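Local coordinates for protein-glutamate methylesterase/protein-glutamine glutaminase (Thermotoga maritima, PDB 3SFT), which is the chemotaxis methylesterase CheB, whose C-terminal catalytic domain probably demethylates methylglutamates and deamidates certain glutamines of chemoreceptors, at residues Gly7-Ile12 and Asp117-Ile122; Met24-Leu29 and Ala35-Val40; Phe96-Lys101 and Val112-Asp117; Lys126-Ile131 and Glu187-Leu192. All coordinates share one frame; numbering follows the deposited sequence.

In the fold
The four contacts illustrate how a doubly wound α/β fold packs both faces of one parallel sheet. Contacts 1 and 3 lie on the face of helix 112-123, share D117 and have centres about 10 Å apart; contacts 2 and 4, whose centres are also about 10 Å apart, lie on the other face, where L29 meets I190. Strand 9-14 sits between strands 37-41 and 127-131, hydrogen-bonded to both. Of the predicted catalytic residues, D138 lies about 7 Å from F114 of contact 3 and about 9 Å from V11 of contact 1, side chain to side chain, and H42 about 10 and 11 Å; contacts 2 and 4 lie away from the annotated sites.

Contact 1. Residues Gly7-Ile12 and Asp117-Ile122; sequences GKIVVI and DKAAEI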
loop_
_atom_site.group_PDB
_atom_site.type_symbol
_atom_site.label_atom_id
_atom_site.label_comp_id
_atom_site.label_asym_id
_atom_site.label_seq_id
_atom_site.Cartn_x
_atom_site.Cartn_y
_atom_site.Cartn_z
ATOM N N GLY A 7 0.358 -3.142 -16.870
ATOM C CA GLY A 7 -0.606 -3.104 -15.788
ATOM C C GLY A 7 -0.386 -2.046 -14.722
ATOM O O GLY A 7 0.559 -1.253 -14.771
ATOM N N LYS A 8 -1.272 -2.059 -13.737
ATOM C CA LYS A 8 -1.223 -1.117 -12.634
ATOM C C LYS A 8 -0.695 -1.770 -11.364
ATOM O O LYS A 8 -0.360 -2.956 -11.353
ATOM C CB LYS A 8 -2.624 -0.556 -12.386
ATOM C CG LYS A 8 -3.256 0.038 -13.632
ATOM C CD LYS A 8 -4.534 0.785 -13.328
ATOM C CE LYS A 8 -5.100 1.405 -14.598
ATOM N NZ LYS A 8 -6.258 2.301 -14.325
ATOM N N ILE A 9 -0.589 -0.971 -10.307
ATOM C CA ILE A 9 -0.139 -1.451 -9.008
ATOM C C ILE A 9 -0.866 -0.674 -7.915
ATOM O O ILE A 9 -1.208 0.498 -8.084
ATOM C CB ILE A 9 1.393 -1.293 -8.821
ATOM C CG1 ILE A 9 1.853 -2.100 -7.601
ATOM C CG2 ILE A 9 1.775 0.185 -8.679
ATOM C CD1 ILE A 9 3.341 -2.034 -7.350
ATOM N N VAL A 10 -1.155 -1.357 -6.818
ATOM C CA VAL A 10 -1.822 -0.735 -5.692
ATOM C C VAL A 10 -0.874 -0.789 -4.499
ATOM O O VAL A 10 -0.385 -1.851 -4.129
ATOM C CB VAL A 10 -3.143 -1.456 -5.344
ATOM C CG1 VAL A 10 -3.829 -0.759 -4.170
ATOM C CG2 VAL A 10 -4.064 -1.484 -6.558
ATOM N N VAL A 11 -0.556 0.375 -3.953
ATOM C CA VAL A 11 0.320 0.463 -2.800
ATOM C C VAL A 11 -0.521 1.054 -1.676
ATOM O O VAL A 11 -1.070 2.150 -1.807
ATOM C CB VAL A 11 1.545 1.356 -3.085
ATOM C CG1 VAL A 11 2.421 1.459 -1.845
ATOM C CG2 VAL A 11 2.346 0.794 -4.257
ATOM N N ILE A 12 -0.650 0.290 -0.596
ATOM C CA ILE A 12 -1.439 0.684 0.562
ATOM C C ILE A 12 -0.554 0.981 1.757
ATOM O O ILE A 12 0.360 0.211 2.068
ATOM C CB ILE A 12 -2.409 -0.444 0.984
ATOM C CG1 ILE A 12 -3.243 -0.909 -0.215
ATOM C CG2 ILE A 12 -3.296 0.031 2.129
ATOM C CD1 ILE A 12 -4.331 -1.923 0.129
ATOM N N ASP A 117 7.425 6.052 -3.542
ATOM C CA ASP A 117 8.410 6.781 -4.331
ATOM C C ASP A 117 8.893 5.863 -5.452
ATOM O O ASP A 117 8.904 6.246 -6.625
ATOM C CB ASP A 117 9.593 7.196 -3.444
ATOM C CG ASP A 117 10.727 7.844 -4.232
ATOM O OD1 ASP A 117 10.448 8.647 -5.150
ATOM O OD2 ASP A 117 11.907 7.555 -3.925
ATOM N N LYS A 118 9.266 4.640 -5.084
ATOM C CA LYS A 118 9.736 3.669 -6.054
ATOM C C LYS A 118 8.638 3.232 -7.017
ATOM O O LYS A 118 8.844 3.259 -8.227
ATOM C CB LYS A 118 10.357 2.457 -5.351
ATOM C CG LYS A 118 11.614 2.787 -4.566
ATOM C CD LYS A 118 12.609 3.545 -5.441
ATOM C CE LYS A 118 13.861 3.927 -4.668
ATOM N NZ LYS A 118 13.546 4.766 -3.485
ATOM N N ALA A 119 7.460 2.880 -6.490
ATOM C CA ALA A 119 6.344 2.433 -7.333
ATOM C C ALA A 119 5.909 3.475 -8.357
ATOM O O ALA A 119 5.725 3.158 -9.528
ATOM C CB ALA A 119 5.154 2.013 -6.480
ATOM N N ALA A 120 5.761 4.719 -7.911
ATOM C CA ALA A 120 5.343 5.813 -8.777
ATOM C C ALA A 120 6.296 6.039 -9.946
ATOM O O ALA A 120 5.865 6.251 -11.078
ATOM C CB ALA A 120 5.199 7.087 -7.970
ATOM N N GLU A 121 7.592 5.991 -9.666
ATOM C CA GLU A 121 8.606 6.198 -10.691
ATOM C C GLU A 121 8.555 5.112 -11.771
ATOM O O GLU A 121 8.837 5.379 -12.942
ATOM C CB GLU A 121 9.981 6.238 -10.034
ATOM C CG GLU A 121 10.994 7.113 -10.749
ATOM C CD GLU A 121 12.202 7.442 -9.875
ATOM O OE1 GLU A 121 12.024 7.651 -8.651
ATOM O OE2 GLU A 121 13.331 7.497 -10.414
ATOM N N ILE A 122 8.169 3.900 -11.376
ATOM C CA ILE A 122 8.078 2.769 -12.296
ATOM C C ILE A 122 6.743 2.705 -13.030
ATOM O O ILE A 122 6.708 2.637 -14.258
ATOM C CB ILE A 122 8.277 1.421 -11.559
ATOM C CG1 ILE A 122 9.677 1.345 -10.946
ATOM C CG2 ILE A 122 8.055 0.256 -12.514
ATOM C CD1 ILE A 122 9.915 0.083 -10.139
#
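V11 and A119 meet methyl to methyl where strand 9-14 runs beneath helix 112-123, and the valine is the side chain to follow. Its CB already lies against the helix, at L116. From there the two branches part. CG1 stands opposite the backbone N (chi1 178°) and meets the methyls of T115 and V112. CG2, opposite the carbonyl carbon, turns to the following turn and rests 3.8 Å from A119 CB. One small residue thus touches four positions of a single helix, V112, T115, L116 and A119, which recur at the three- and four-residue spacing of a helical face.

I9, two residues earlier on the same side of the strand, makes a looser contact with the same alanine, its CG2 being 4.4 Å from A119 CB. The single methyl of A119 therefore touches both I9 and V11, and its small size is consistent with the close approach, 7.7 Å between the CA atoms of I9 and A119. No hydrogen bond joins the segments, and the three touching residues are buried. A helix packed through small and branched apolar side chains on a central strand of a parallel sheet is the arrangement of a doubly wound α/β fold. On another side of the helix K118 turns back, and its NZ forms a salt bridge of 3.3 Å with OD2 of D117.

Around this core, I9 also packs on L88 of strand 85-91 and on Y123, while V10 and I12 turn to the opposite face of the sheet and touch V130 of the adjoining strand 127-131.

Contact 2. Residues Met24-Leu29 and Ala35-Val40; sequences MIIPNL and APIVVV
I37 and L29 are both brought into contact by extended side chains: each has its CG atom (CG1 in I37) opposite the carbonyl carbon, with chi1 -59° in I37 and -69° in L29, and a second torsion near 180° that carries CD1 straight outward. The setting is a β-α-β crossover of the doubly wound fold, in which the chain leaves strand 9-14, passes through helix 18-22 and the 24-29 segment, and returns as the neighbouring parallel strand 37-41. A short 3-10 turn at I26-P27 lies on the return, with L29 N bonded to I26 O at 3.3 Å, and the side chains of I26 and L29 both start toward the strand.

I26 is folded instead of extended: a second torsion of -56° bends its CD1 to the strand, where it lies 4.5 Å from I37 CG2. The two branches of I37 are divided between two partners. V77 of strand 76-79 also touches I26 and I37, and P186 and I190 of helix 185-192 touch L29. The packing is tight at the extended ends, which meet tip to tip: L29 CD1 and I37 CD1 are 3.4 Å apart, closer than ordinary van der Waals contact.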
loop_
_atom_site.group_PDB
_atom_site.type_symbol
_atom_site.label_atom_id
_atom_site.label_comp_id
_atom_site.label_asym_id
_atom_site.label_seq_id
_atom_site.Cartn_x
_atom_site.Cartn_y
_atom_site.Cartn_z
ATOM N N MET A 24 -11.655 -5.117 5.762
ATOM C CA MET A 24 -12.798 -4.677 4.967
ATOM C C MET A 24 -12.410 -4.497 3.498
ATOM O O MET A 24 -13.274 -4.285 2.646
ATOM C CB MET A 24 -13.329 -3.337 5.488
ATOM C CG MET A 24 -13.876 -3.341 6.904
ATOM S SD MET A 24 -14.587 -1.718 7.353
ATOM C CE MET A 24 -13.403 -1.162 8.576
ATOM N N ILE A 25 -11.115 -4.597 3.202
ATOM C CA ILE A 25 -10.619 -4.397 1.839
ATOM C C ILE A 25 -10.114 -5.649 1.126
ATOM O O ILE A 25 -10.716 -6.107 0.156
ATOM C CB ILE A 25 -9.486 -3.338 1.813
ATOM C CG1 ILE A 25 -9.949 -2.043 2.481
ATOM C CG2 ILE A 25 -9.052 -3.056 0.376
ATOM C CD1 ILE A 25 -8.858 -1.000 2.595
ATOM N N ILE A 26 -8.985 -6.170 1.597
ATOM C CA ILE A 26 -8.346 -7.343 1.004
ATOM C C ILE A 26 -9.240 -8.574 0.799
ATOM O O ILE A 26 -9.233 -9.163 -0.283
ATOM C CB ILE A 26 -7.065 -7.720 1.788
ATOM C CG1 ILE A 26 -6.141 -6.500 1.873
ATOM C CG2 ILE A 26 -6.340 -8.898 1.124
ATOM C CD1 ILE A 26 -5.777 -5.890 0.522
ATOM N N PRO A 27 -10.016 -8.977 1.824
ATOM C CA PRO A 27 -10.893 -10.146 1.687
ATOM C C PRO A 27 -11.990 -9.978 0.636
ATOM O O PRO A 27 -12.563 -10.963 0.181
ATOM C CB PRO A 27 -11.497 -10.286 3.089
ATOM C CG PRO A 27 -10.428 -9.721 3.980
ATOM C CD PRO A 27 -10.028 -8.487 3.215
ATOM N N ASN A 28 -12.269 -8.733 0.247
ATOM C CA ASN A 28 -13.315 -8.445 -0.730
ATOM C C ASN A 28 -12.827 -8.197 -2.160
ATOM O O ASN A 28 -13.494 -7.525 -2.950
ATOM C CB ASN A 28 -14.178 -7.279 -0.240
ATOM C CG ASN A 28 -14.783 -7.537 1.139
ATOM O OD1 ASN A 28 -14.783 -6.660 2.005
ATOM N ND2 ASN A 28 -15.286 -8.750 1.351
ATOM N N LEU A 29 -11.649 -8.722 -2.480
ATOM C CA LEU A 29 -11.085 -8.589 -3.819
ATOM C C LEU A 29 -11.031 -9.979 -4.448
ATOM O O LEU A 29 -10.721 -10.962 -3.774
ATOM C CB LEU A 29 -9.695 -7.952 -3.770
ATOM C CG LEU A 29 -9.667 -6.471 -3.370
ATOM C CD1 LEU A 29 -8.233 -5.987 -3.255
ATOM C CD2 LEU A 29 -10.424 -5.639 -4.393
ATOM N N ALA A 35 -3.979 -6.511 -10.696
ATOM C CA ALA A 35 -2.856 -5.691 -10.259
ATOM C C ALA A 35 -2.273 -6.184 -8.953
ATOM O O ALA A 35 -3.007 -6.545 -8.040
ATOM C CB ALA A 35 -3.289 -4.234 -10.112
ATOM N N PRO A 36 -0.938 -6.253 -8.861
ATOM C CA PRO A 36 -0.333 -6.713 -7.607
ATOM C C PRO A 36 -0.613 -5.669 -6.524
ATOM O O PRO A 36 -0.761 -4.484 -6.828
ATOM C CB PRO A 36 1.154 -6.787 -7.950
ATOM C CG PRO A 36 1.312 -5.776 -9.048
ATOM C CD PRO A 36 0.089 -5.993 -9.882
ATOM N N ILE A 37 -0.760 -6.114 -5.282
ATOM C CA ILE A 37 -1.023 -5.193 -4.179
ATOM C C ILE A 37 0.118 -5.249 -3.170
ATOM O O ILE A 37 0.587 -6.331 -2.813
ATOM C CB ILE A 37 -2.355 -5.523 -3.467
ATOM C CG1 ILE A 37 -3.514 -5.446 -4.462
ATOM C CG2 ILE A 37 -2.590 -4.564 -2.303
ATOM C CD1 ILE A 37 -4.847 -5.829 -3.883
ATOM N N VAL A 38 0.590 -4.078 -2.756
ATOM C CA VAL A 38 1.671 -3.975 -1.781
ATOM C C VAL A 38 1.145 -3.242 -0.550
ATOM O O VAL A 38 0.549 -2.167 -0.662
ATOM C CB VAL A 38 2.882 -3.202 -2.359
ATOM C CG1 VAL A 38 3.994 -3.119 -1.329
ATOM C CG2 VAL A 38 3.383 -3.880 -3.632
ATOM N N VAL A 39 1.338 -3.835 0.619
ATOM C CA VAL A 39 0.869 -3.223 1.852
ATOM C C VAL A 39 2.018 -2.913 2.801
ATOM O O VAL A 39 2.798 -3.795 3.142
ATOM C CB VAL A 39 -0.142 -4.143 2.591
ATOM C CG1 VAL A 39 -0.555 -3.518 3.921
ATOM C CG2 VAL A 39 -1.366 -4.394 1.722
ATOM N N VAL A 40 2.128 -1.648 3.197
ATOM C CA VAL A 40 3.142 -1.212 4.144
ATOM C C VAL A 40 2.393 -0.804 5.413
ATOM O O VAL A 40 1.797 0.271 5.486
ATOM C CB VAL A 40 3.964 -0.006 3.622
ATOM C CG1 VAL A 40 4.994 0.404 4.655
ATOM C CG2 VAL A 40 4.660 -0.355 2.305
#

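Contact 3. Residues Phe96-Lys101 and Val112-Asp117; sequences FFFLDK and VDFTLD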
loop_
_atom_site.group_PDB
_atom_site.type_symbol
_atom_site.label_atom_id
_atom_site.label_comp_id
_atom_site.label_asym_id
_atom_site.label_seq_id
_atom_site.Cartn_x
_atom_site.Cartn_y
_atom_site.Cartn_z
ATOM N N PHE A 96 10.656 -6.167 -9.414
ATOM C CA PHE A 96 11.126 -6.949 -8.276
ATOM C C PHE A 96 11.251 -6.109 -7.008
ATOM O O PHE A 96 11.483 -4.901 -7.070
ATOM C CB PHE A 96 12.502 -7.561 -8.596
ATOM C CG PHE A 96 12.501 -8.467 -9.798
ATOM C CD1 PHE A 96 12.282 -9.835 -9.658
ATOM C CD2 PHE A 96 12.709 -7.952 -11.075
ATOM C CE1 PHE A 96 12.266 -10.681 -10.773
ATOM C CE2 PHE A 96 12.694 -8.792 -12.198
ATOM C CZ PHE A 96 12.470 -10.162 -12.041
ATOM N N PHE A 97 11.105 -6.761 -5.859
ATOM C CA PHE A 97 11.237 -6.095 -4.569
ATOM C C PHE A 97 12.701 -6.081 -4.151
ATOM O O PHE A 97 13.498 -6.903 -4.599
ATOM C CB PHE A 97 10.498 -6.872 -3.470
ATOM C CG PHE A 97 9.005 -6.814 -3.561
ATOM C CD1 PHE A 97 8.333 -5.602 -3.443
ATOM C CD2 PHE A 97 8.265 -7.980 -3.714
ATOM C CE1 PHE A 97 6.943 -5.551 -3.475
ATOM C CE2 PHE A 97 6.877 -7.941 -3.746
ATOM C CZ PHE A 97 6.214 -6.718 -3.624
ATOM N N PHE A 98 13.044 -5.143 -3.283
ATOM C CA PHE A 98 14.383 -5.086 -2.722
ATOM C C PHE A 98 14.272 -4.482 -1.335
ATOM O O PHE A 98 13.440 -3.603 -1.096
ATOM C CB PHE A 98 15.408 -4.363 -3.619
ATOM C CG PHE A 98 15.231 -2.870 -3.716
ATOM C CD1 PHE A 98 15.740 -2.029 -2.733
ATOM C CD2 PHE A 98 14.635 -2.303 -4.839
ATOM C CE1 PHE A 98 15.664 -0.642 -2.868
ATOM C CE2 PHE A 98 14.556 -0.919 -4.986
ATOM C CZ PHE A 98 15.073 -0.089 -3.998
ATOM N N LEU A 99 15.013 -5.059 -0.397
ATOM C CA LEU A 99 14.998 -4.594 0.978
ATOM C C LEU A 99 16.105 -3.578 1.196
ATOM O O LEU A 99 17.292 -3.890 1.116
ATOM C CB LEU A 99 15.112 -5.778 1.941
ATOM C CG LEU A 99 13.950 -6.775 1.846
ATOM C CD1 LEU A 99 14.143 -7.915 2.829
ATOM C CD2 LEU A 99 12.631 -6.063 2.111
ATOM N N ASP A 100 15.688 -2.343 1.428
ATOM C CA ASP A 100 16.599 -1.232 1.628
ATOM C C ASP A 100 16.727 -0.915 3.116
ATOM O O ASP A 100 15.735 -0.919 3.847
ATOM C CB ASP A 100 16.064 -0.026 0.848
ATOM C CG ASP A 100 16.957 1.183 0.946
ATOM O OD1 ASP A 100 17.876 1.322 0.112
ATOM O OD2 ASP A 100 16.718 2.003 1.850
ATOM N N LYS A 101 17.948 -0.651 3.571
ATOM C CA LYS A 101 18.155 -0.345 4.983
ATOM C C LYS A 101 18.617 1.078 5.260
ATOM O O LYS A 101 19.414 1.312 6.170
ATOM C CB LYS A 101 19.103 -1.356 5.635
ATOM C CG LYS A 101 18.471 -2.046 6.840
ATOM C CD LYS A 101 19.458 -2.926 7.590
ATOM C CE LYS A 101 18.741 -3.988 8.417
ATOM N NZ LYS A 101 17.611 -3.419 9.195
ATOM N N VAL A 112 5.718 3.870 4.119
ATOM C CA VAL A 112 5.039 3.751 2.832
ATOM C C VAL A 112 5.545 4.794 1.819
ATOM O O VAL A 112 5.483 4.559 0.617
ATOM C CB VAL A 112 3.486 3.779 2.969
ATOM C CG1 VAL A 112 2.972 5.198 3.140
ATOM C CG2 VAL A 112 2.839 3.103 1.757
ATOM N N ASP A 113 6.093 5.913 2.302
ATOM C CA ASP A 113 6.638 6.950 1.410
ATOM C C ASP A 113 7.740 6.384 0.505
ATOM O O ASP A 113 7.808 6.709 -0.679
ATOM C CB ASP A 113 7.207 8.135 2.207
ATOM C CG ASP A 113 6.138 9.123 2.654
ATOM O OD1 ASP A 113 4.996 9.064 2.144
ATOM O OD2 ASP A 113 6.447 9.969 3.517
ATOM N N PHE A 114 8.595 5.536 1.071
ATOM C CA PHE A 114 9.683 4.924 0.306
ATOM C C PHE A 114 9.142 4.013 -0.800
ATOM O O PHE A 114 9.589 4.090 -1.951
ATOM C CB PHE A 114 10.611 4.129 1.231
ATOM C CG PHE A 114 11.857 3.616 0.551
ATOM C CD1 PHE A 114 13.060 4.308 0.668
ATOM C CD2 PHE A 114 11.830 2.444 -0.202
ATOM C CE1 PHE A 114 14.218 3.839 0.044
ATOM C CE2 PHE A 114 12.979 1.968 -0.827
ATOM C CZ PHE A 114 14.174 2.667 -0.705
ATOM N N THR A 115 8.194 3.144 -0.452
ATOM C CA THR A 115 7.606 2.224 -1.428
ATOM C C THR A 115 6.872 2.966 -2.553
ATOM O O THR A 115 6.982 2.597 -3.729
ATOM C CB THR A 115 6.651 1.218 -0.748
ATOM O OG1 THR A 115 7.386 0.447 0.212
ATOM C CG2 THR A 115 6.038 0.265 -1.769
ATOM N N LEU A 116 6.125 4.006 -2.188
ATOM C CA LEU A 116 5.382 4.800 -3.160
ATOM C C LEU A 116 6.311 5.569 -4.086
ATOM O O LEU A 116 6.025 5.723 -5.269
ATOM C CB LEU A 116 4.422 5.751 -2.448
ATOM C CG LEU A 116 3.158 5.090 -1.892
ATOM C CD1 LEU A 116 2.494 5.967 -0.849
ATOM C CD2 LEU A 116 2.209 4.819 -3.032
ATOM N N ASP A 117 7.425 6.052 -3.542
ATOM C CA ASP A 117 8.410 6.781 -4.331
ATOM C C ASP A 117 8.893 5.863 -5.452
ATOM O O ASP A 117 8.904 6.246 -6.625
ATOM C CB ASP A 117 9.593 7.196 -3.444
ATOM C CG ASP A 117 10.727 7.844 -4.232
ATOM O OD1 ASP A 117 10.448 8.647 -5.150
ATOM O OD2 ASP A 117 11.907 7.555 -3.925
#
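D100 and F114 cross at about a right angle, the outer end of the ring coming up against the aspartate. F114 CZ lies 3.6 Å from D100 CB and 3.6 Å from D100 CG, and D100 OD2 is 3.6 Å from F114 CE1. The carboxylate and ring planes are 26° apart. F98 adds a lighter touch at the edge of the same ring, its CE1 sitting 4.2 Å from F114 CZ. The ring reaches this far because CG of F114 stands opposite the backbone N, with chi1 -172°.

Here a β-hairpin, strands 85-91 and 94-100, packs by its second strand against the first turns of helix 112-123; within the hairpin F98 pairs with G87 and D100 with H85. The polar end of D100 is held by a hydrogen bond between OD2 and S102 OG. An alanine here would keep CB against CZ but is likely to leave S102 OG without this mate and open a gap beside CE1 of F114.

Farther out, K118 makes a cation-pi contact with F114. At the start of the helix the carboxylate of D138, a predicted active-site residue, accepts bonds from V112 N (OD2) and D113 N (OD1).

Contact 4. Residues Lys126-Ile131 and Glu187-Leu192; sequences KTIAVI and EKLIEL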
loop_
_atom_site.group_PDB
_atom_site.type_symbol
_atom_site.label_atom_id
_atom_site.label_comp_id
_atom_site.label_asym_id
_atom_site.label_seq_id
_atom_site.Cartn_x
_atom_site.Cartn_y
_atom_site.Cartn_z
ATOM N N LYS A 126 -0.054 4.718 -13.912
ATOM C CA LYS A 126 -0.729 3.465 -13.579
ATOM C C LYS A 126 -0.588 3.101 -12.092
ATOM O O LYS A 126 -0.926 1.988 -11.679
ATOM C CB LYS A 126 -0.199 2.324 -14.463
ATOM C CG LYS A 126 -0.422 2.530 -15.962
ATOM C CD LYS A 126 -1.884 2.839 -16.272
ATOM C CE LYS A 126 -2.102 3.097 -17.759
ATOM N NZ LYS A 126 -1.867 1.874 -18.589
ATOM N N THR A 127 -0.083 4.042 -11.296
ATOM C CA THR A 127 0.098 3.830 -9.862
ATOM C C THR A 127 -1.160 4.235 -9.103
ATOM O O THR A 127 -1.750 5.281 -9.370
ATOM C CB THR A 127 1.274 4.669 -9.298
ATOM O OG1 THR A 127 2.437 4.470 -10.107
ATOM C CG2 THR A 127 1.593 4.259 -7.855
ATOM N N ILE A 128 -1.577 3.386 -8.174
ATOM C CA ILE A 128 -2.740 3.659 -7.344
ATOM C C ILE A 128 -2.279 3.596 -5.888
ATOM O O ILE A 128 -1.734 2.579 -5.458
ATOM C CB ILE A 128 -3.864 2.616 -7.561
ATOM C CG1 ILE A 128 -4.411 2.701 -8.990
ATOM C CG2 ILE A 128 -4.998 2.852 -6.565
ATOM C CD1 ILE A 128 -5.496 1.654 -9.302
ATOM N N ALA A 129 -2.445 4.696 -5.156
ATOM C CA ALA A 129 -2.054 4.755 -3.747
ATOM C C ALA A 129 -3.291 4.767 -2.858
ATOM O O ALA A 129 -4.283 5.422 -3.173
ATOM C CB ALA A 129 -1.206 5.998 -3.472
ATOM N N VAL A 130 -3.225 4.028 -1.755
ATOM C CA VAL A 130 -4.326 3.954 -0.803
ATOM C C VAL A 130 -3.762 4.233 0.585
ATOM O O VAL A 130 -2.966 3.458 1.104
ATOM C CB VAL A 130 -5.000 2.551 -0.804
ATOM C CG1 VAL A 130 -6.209 2.554 0.121
ATOM C CG2 VAL A 130 -5.429 2.165 -2.211
ATOM N N ILE A 131 -4.159 5.354 1.175
ATOM C CA ILE A 131 -3.669 5.718 2.495
ATOM C C ILE A 131 -4.773 5.515 3.514
ATOM O O ILE A 131 -5.781 6.222 3.520
ATOM C CB ILE A 131 -3.157 7.173 2.515
ATOM C CG1 ILE A 131 -2.116 7.364 1.408
ATOM C CG2 ILE A 131 -2.570 7.518 3.875
ATOM C CD1 ILE A 131 -0.948 6.397 1.486
ATOM N N GLU A 187 -14.365 -1.882 -3.910
ATOM C CA GLU A 187 -15.242 -1.639 -5.054
ATOM C C GLU A 187 -14.629 -0.618 -5.994
ATOM O O GLU A 187 -14.672 -0.786 -7.210
ATOM C CB GLU A 187 -16.625 -1.175 -4.572
ATOM C CG GLU A 187 -17.234 -2.118 -3.521
ATOM C CD GLU A 187 -18.504 -1.592 -2.863
ATOM O OE1 GLU A 187 -19.198 -2.405 -2.218
ATOM O OE2 GLU A 187 -18.802 -0.381 -2.967
ATOM N N LYS A 188 -14.032 0.425 -5.423
ATOM C CA LYS A 188 -13.397 1.463 -6.221
ATOM C C LYS A 188 -12.174 0.891 -6.937
ATOM O O LYS A 188 -11.950 1.182 -8.113
ATOM C CB LYS A 188 -13.011 2.654 -5.342
ATOM C CG LYS A 188 -12.327 3.798 -6.079
ATOM C CD LYS A 188 -13.141 4.302 -7.267
ATOM C CE LYS A 188 -14.454 4.933 -6.839
ATOM N NZ LYS A 188 -15.178 5.504 -8.009
ATOM N N LEU A 189 -11.400 0.062 -6.235
ATOM C CA LEU A 189 -10.206 -0.552 -6.817
ATOM C C LEU A 189 -10.580 -1.428 -8.008
ATOM O O LEU A 189 -9.933 -1.370 -9.056
ATOM C CB LEU A 189 -9.437 -1.378 -5.774
ATOM C CG LEU A 189 -8.721 -0.590 -4.669
ATOM C CD1 LEU A 189 -8.002 -1.543 -3.711
ATOM C CD2 LEU A 189 -7.739 0.397 -5.296
ATOM N N ILE A 190 -11.641 -2.214 -7.849
ATOM C CA ILE A 190 -12.119 -3.098 -8.906
ATOM C C ILE A 190 -12.502 -2.325 -10.171
ATOM O O ILE A 190 -12.266 -2.802 -11.280
ATOM C CB ILE A 190 -13.307 -3.974 -8.413
ATOM C CG1 ILE A 190 -12.793 -5.010 -7.413
ATOM C CG2 ILE A 190 -13.996 -4.685 -9.591
ATOM C CD1 ILE A 190 -13.882 -5.757 -6.694
ATOM N N GLU A 191 -13.052 -1.122 -10.017
ATOM C CA GLU A 191 -13.421 -0.348 -11.197
ATOM C C GLU A 191 -12.294 0.516 -11.770
ATOM O O GLU A 191 -12.363 0.941 -12.921
ATOM C CB GLU A 191 -14.710 0.457 -10.977
ATOM C CG GLU A 191 -14.742 1.358 -9.762
ATOM C CD GLU A 191 -16.088 2.057 -9.595
ATOM O OE1 GLU A 191 -17.126 1.361 -9.506
ATOM O OE2 GLU A 191 -16.110 3.305 -9.546
ATOM N N LEU A 192 -11.236 0.735 -10.995
ATOM C CA LEU A 192 -10.108 1.532 -11.480
ATOM C C LEU A 192 -9.110 0.701 -12.281
ATOM O O LEU A 192 -8.469 1.215 -13.194
ATOM C CB LEU A 192 -9.379 2.231 -10.329
ATOM C CG LEU A 192 -10.087 3.348 -9.558
ATOM C CD1 LEU A 192 -9.133 3.905 -8.524
ATOM C CD2 LEU A 192 -10.547 4.453 -10.495
#
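I128 and L189 mark the closest approach of the two backbones, with 8.6 Å between their CA atoms. Strand 127-131 and helix segment 187-192 run almost exactly antiparallel, 175° between their directions, and their axes come no nearer than 11.2 Å, so side chains alone fill the interval.

CG2 and CD1 of I128 meet different leucines. CG2, opposite the backbone N, lies 3.9 Å from L189 CD2, while the extended CG1 arm takes CD1 to within 4.1 Å of L192 CB; both leucines cross it obliquely. The initial bond of the L189 side chain does not aim at the strand, but its end swings nearer, and CD2 also reaches V130 CG2 at 4.2 Å. The spacing of three sets both leucines on one side of the helix. K188 and E191 tie successive turns by a salt bridge, NZ to OE2 at 2.8 Å.

This C-terminal helix packs antiparallel to the strands of the parallel sheet, as in doubly wound α/β folds, and covers strands 127-131, 152-156 and 178-180. L189 and L192 lean also on I154 and T152, K188 reaches Y178, and A129 turns to the opposite face, against L116 of helix 112-123.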